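Side-chain contact in GGDEF and EAL domain-containing protein (Vibrio cholerae O1 str. 2010EL-1786, PDB 6PWK), which binds the second messenger c-di-GMP and probably acts as a receptor that regulates large cell-surface adhesins and biofilm formation: residues A[37-42]-A[149-154]. Numbering follows the deposited sequence.
Sequences GWLSES and TTLLSL. With C2E (9,9'-[(2R,3R,3aS,5S,7aR,9R,10R,10aS,12S,14aR)-3,5,10,12-tetrahydroxy-5,12-dioxidooctahydro-2H,7H-difuro[3,2-d:3',2'-j][1,3,7,9,2,8]tetraoxadiphosphacyclododecine-2,9-diyl]bis(2-amino-1,9-dihydro-6H-purin-6-one)), chain D.
The methyl CD1 of L151 reaches both W38 and L39, joining helix 28-41 to helix 148-164 beside the mixed five-stranded sheet of the GGDEF domain. It meets W38 at the edge of the indole, close to the ring plane, with CD1 of L151 3.6 Å from CZ3 of W38; the leucine side chain runs nearly perpendicular to that of the tryptophan. L39 lies alongside instead: its side chain and that of L151 run antiparallel, one beside the other, bringing CD2 of L39 to 3.8 Å from the same CD1. With CG anti to the backbone N (chi1 163°), W38 meets L151 through the six-membered ring of its indole, while NE1 is hydrogen-bonded to the carbonyl O of I44. I100 and P102 of strand 96-102 touch the indole as well, and N142 of strand 136-142 touches all three residues.

Helix 148-164 also carries residues of a c-di-GMP site, which D68 of the second subunit helps complete. T149, L152 and S153 line this pocket, L152 near the ligand's O4A and T149 near its phosphate oxygen O11. One turn along from T149, S153 bonds twice to the carbonyl O of T149, its N and its OG arriving from opposite faces of the carbonyl plane, with OG at 3.1 Å and tilted 31° from that plane.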
loop_
_atom_site.group_PDB
_atom_site.type_symbol
_atom_site.label_atom_id
_atom_site.label_comp_id
_atom_site.label_asym_id
_atom_site.label_seq_id
_atom_site.Cartn_x
_atom_site.Cartn_y
_atom_site.Cartn_z
ATOM N N GLY A 37 18.677 27.117 -10.568
ATOM C CA GLY A 37 19.275 28.140 -11.410
ATOM C C GLY A 37 18.399 29.371 -11.540
ATOM O O GLY A 37 18.900 30.498 -11.599
ATOM N N TRP A 38 17.080 29.175 -11.588
ATOM C CA TRP A 38 16.160 30.304 -11.659
ATOM C C TRP A 38 16.192 31.127 -10.377
ATOM O O TRP A 38 16.079 32.358 -10.418
ATOM C CB TRP A 38 14.745 29.800 -11.946
ATOM C CG TRP A 38 13.664 30.797 -11.659
ATOM C CD1 TRP A 38 13.411 31.952 -12.339
ATOM C CD2 TRP A 38 12.677 30.716 -10.624
ATOM N NE1 TRP A 38 12.332 32.601 -11.785
ATOM C CE2 TRP A 38 11.864 31.861 -10.731
ATOM C CE3 TRP A 38 12.404 29.787 -9.614
ATOM C CZ2 TRP A 38 10.797 32.103 -9.868
ATOM C CZ3 TRP A 38 11.345 30.029 -8.759
ATOM C CH2 TRP A 38 10.555 31.177 -8.890
ATOM N N LEU A 39 16.354 30.466 -9.230
ATOM C CA LEU A 39 16.387 31.183 -7.958
ATOM C C LEU A 39 17.663 32.004 -7.818
ATOM O O LEU A 39 17.618 33.179 -7.435
ATOM C CB LEU A 39 16.255 30.194 -6.798
ATOM C CG LEU A 39 14.901 29.503 -6.624
ATOM C CD1 LEU A 39 14.993 28.393 -5.589
ATOM C CD2 LEU A 39 13.838 30.514 -6.230
ATOM N N SER A 40 18.813 31.399 -8.126
ATOM C CA SER A 40 20.091 32.064 -7.889
ATOM C C SER A 40 20.290 33.269 -8.800
ATOM O O SER A 40 20.942 34.242 -8.399
ATOM C CB SER A 40 21.236 31.067 -8.064
ATOM O OG SER A 40 21.131 30.382 -9.299
ATOM N N GLU A 41 19.746 33.233 -10.016
ATOM C CA GLU A 41 19.889 34.366 -10.925
ATOM C C GLU A 41 18.936 35.495 -10.561
ATOM O O GLU A 41 19.365 36.596 -10.202
ATOM C CB GLU A 41 19.656 33.920 -12.372
ATOM C CG GLU A 41 19.553 35.082 -13.352
ATOM C CD GLU A 41 19.097 34.649 -14.730
ATOM O OE1 GLU A 41 19.400 33.505 -15.126
ATOM O OE2 GLU A 41 18.427 35.453 -15.414
ATOM N N SER A 42 17.637 35.242 -10.648
ATOM C CA SER A 42 16.639 36.290 -10.451
ATOM C C SER A 42 15.639 35.943 -9.362
ATOM O O SER A 42 15.433 36.735 -8.436
ATOM C CB SER A 42 15.907 36.573 -11.765
ATOM O OG SER A 42 15.153 35.439 -12.175
ATOM N N THR A 149 13.738 24.520 -0.644
ATOM C CA THR A 149 12.807 23.776 0.200
ATOM C C THR A 149 11.608 24.630 0.582
ATOM O O THR A 149 10.500 24.106 0.745
ATOM C CB THR A 149 13.512 23.272 1.459
ATOM O OG1 THR A 149 13.876 24.390 2.283
ATOM C CG2 THR A 149 14.767 22.493 1.096
ATOM N N THR A 150 11.813 25.940 0.729
ATOM C CA THR A 150 10.712 26.842 1.052
ATOM C C THR A 150 9.654 26.834 -0.046
ATOM O O THR A 150 8.456 26.711 0.232
ATOM C CB THR A 150 11.245 28.260 1.278
ATOM O OG1 THR A 150 11.978 28.311 2.508
ATOM C CG2 THR A 150 10.102 29.267 1.325
ATOM N N LEU A 151 10.081 26.964 -1.304
ATOM C CA LEU A 151 9.119 26.998 -2.401
ATOM C C LEU A 151 8.390 25.667 -2.546
ATOM O O LEU A 151 7.200 25.641 -2.880
ATOM C CB LEU A 151 9.815 27.373 -3.707
ATOM C CG LEU A 151 10.136 28.856 -3.905
ATOM C CD1 LEU A 151 10.394 29.155 -5.375
ATOM C CD2 LEU A 151 9.013 29.729 -3.365
ATOM N N LEU A 152 9.086 24.553 -2.306
ATOM C CA LEU A 152 8.424 23.254 -2.365
ATOM C C LEU A 152 7.383 23.118 -1.262
ATOM O O LEU A 152 6.317 22.532 -1.477
ATOM C CB LEU A 152 9.456 22.128 -2.277
ATOM C CG LEU A 152 10.442 22.017 -3.443
ATOM C CD1 LEU A 152 11.442 20.893 -3.202
ATOM C CD2 LEU A 152 9.706 21.810 -4.757
ATOM N N SER A 153 7.673 23.653 -0.074
ATOM C CA SER A 153 6.682 23.652 0.998
ATOM C C SER A 153 5.495 24.543 0.652
ATOM O O SER A 153 4.339 24.157 0.865
ATOM C CB SER A 153 7.329 24.102 2.307
ATOM O OG SER A 153 8.284 23.156 2.755
ATOM N N LEU A 154 5.762 25.740 0.125
ATOM C CA LEU A 154 4.682 26.606 -0.334
ATOM C C LEU A 154 3.875 25.936 -1.437
ATOM O O LEU A 154 2.644 26.042 -1.470
ATOM C CB LEU A 154 5.254 27.935 -0.829
ATOM C CG LEU A 154 5.669 28.961 0.222
ATOM C CD1 LEU A 154 6.739 29.881 -0.333
ATOM C CD2 LEU A 154 4.460 29.762 0.669
HETATM P P1 C2E D . 8.427 16.952 3.822
HETATM O O2P C2E D . 7.701 15.728 3.322
HETATM O O1P C2E D . 8.232 16.905 5.307
HETATM O "O5'" C2E D . 10.051 16.872 3.680
HETATM C "C5'" C2E D . 10.851 17.637 4.524
HETATM C "C4'" C2E D . 12.276 17.277 4.043
HETATM O "O4'" C2E D . 12.464 15.996 4.197
HETATM C "C3'" C2E D . 12.233 17.399 2.507
HETATM O "O3'" C2E D . 12.531 18.643 2.083
HETATM C "C2'" C2E D . 13.273 16.372 2.017
HETATM O "O2'" C2E D . 14.585 17.039 1.775
HETATM C "C1'" C2E D . 13.463 15.546 3.014
HETATM N N9 C2E D . 13.297 14.164 2.638
HETATM C C8 C2E D . 11.942 14.223 2.633
HETATM N N7 C2E D . 11.509 12.987 2.282
HETATM C C5 C2E D . 12.565 12.191 2.087
HETATM C C6 C2E D . 12.744 10.707 1.682
HETATM O O6 C2E D . 11.814 10.003 1.469
HETATM N N1 C2E D . 14.055 10.127 1.553
HETATM C C2 C2E D . 15.230 10.933 1.800
HETATM N N2 C2E D . 16.605 10.453 1.698
HETATM N N3 C2E D . 15.033 12.324 2.178
HETATM C C4 C2E D . 13.676 12.932 2.317
HETATM P P11 C2E D . 12.197 18.852 0.463
HETATM O O21 C2E D . 12.586 17.762 -0.511
HETATM O O11 C2E D . 13.028 20.028 0.028
HETATM O O5A C2E D . 10.634 19.400 0.442
HETATM C C5A C2E D . 10.161 19.979 1.629
HETATM C C4A C2E D . 8.692 20.074 1.543
HETATM O O4A C2E D . 8.317 20.385 0.326
HETATM C C3A C2E D . 8.043 18.561 1.877
HETATM O O3A C2E D . 7.777 18.397 3.345
HETATM C C2A C2E D . 6.987 18.511 1.272
HETATM O O2A C2E D . 5.904 19.107 2.132
HETATM C C1A C2E D . 7.240 19.396 -0.065
HETATM N N91 C2E D . 7.611 18.656 -1.089
HETATM C C81 C2E D . 8.848 18.296 -1.471
HETATM N N71 C2E D . 8.707 17.558 -2.585
HETATM C C51 C2E D . 7.410 17.475 -2.873
HETATM C C61 C2E D . 6.652 16.781 -4.000
HETATM O O61 C2E D . 7.272 16.185 -4.806
HETATM N N11 C2E D . 5.224 16.837 -4.099
HETATM C C21 C2E D . 4.474 17.567 -3.111
HETATM N N21 C2E D . 3.021 17.634 -3.193
HETATM N N31 C2E D . 5.211 18.231 -2.033
HETATM C C41 C2E D . 6.707 18.165 -1.939
#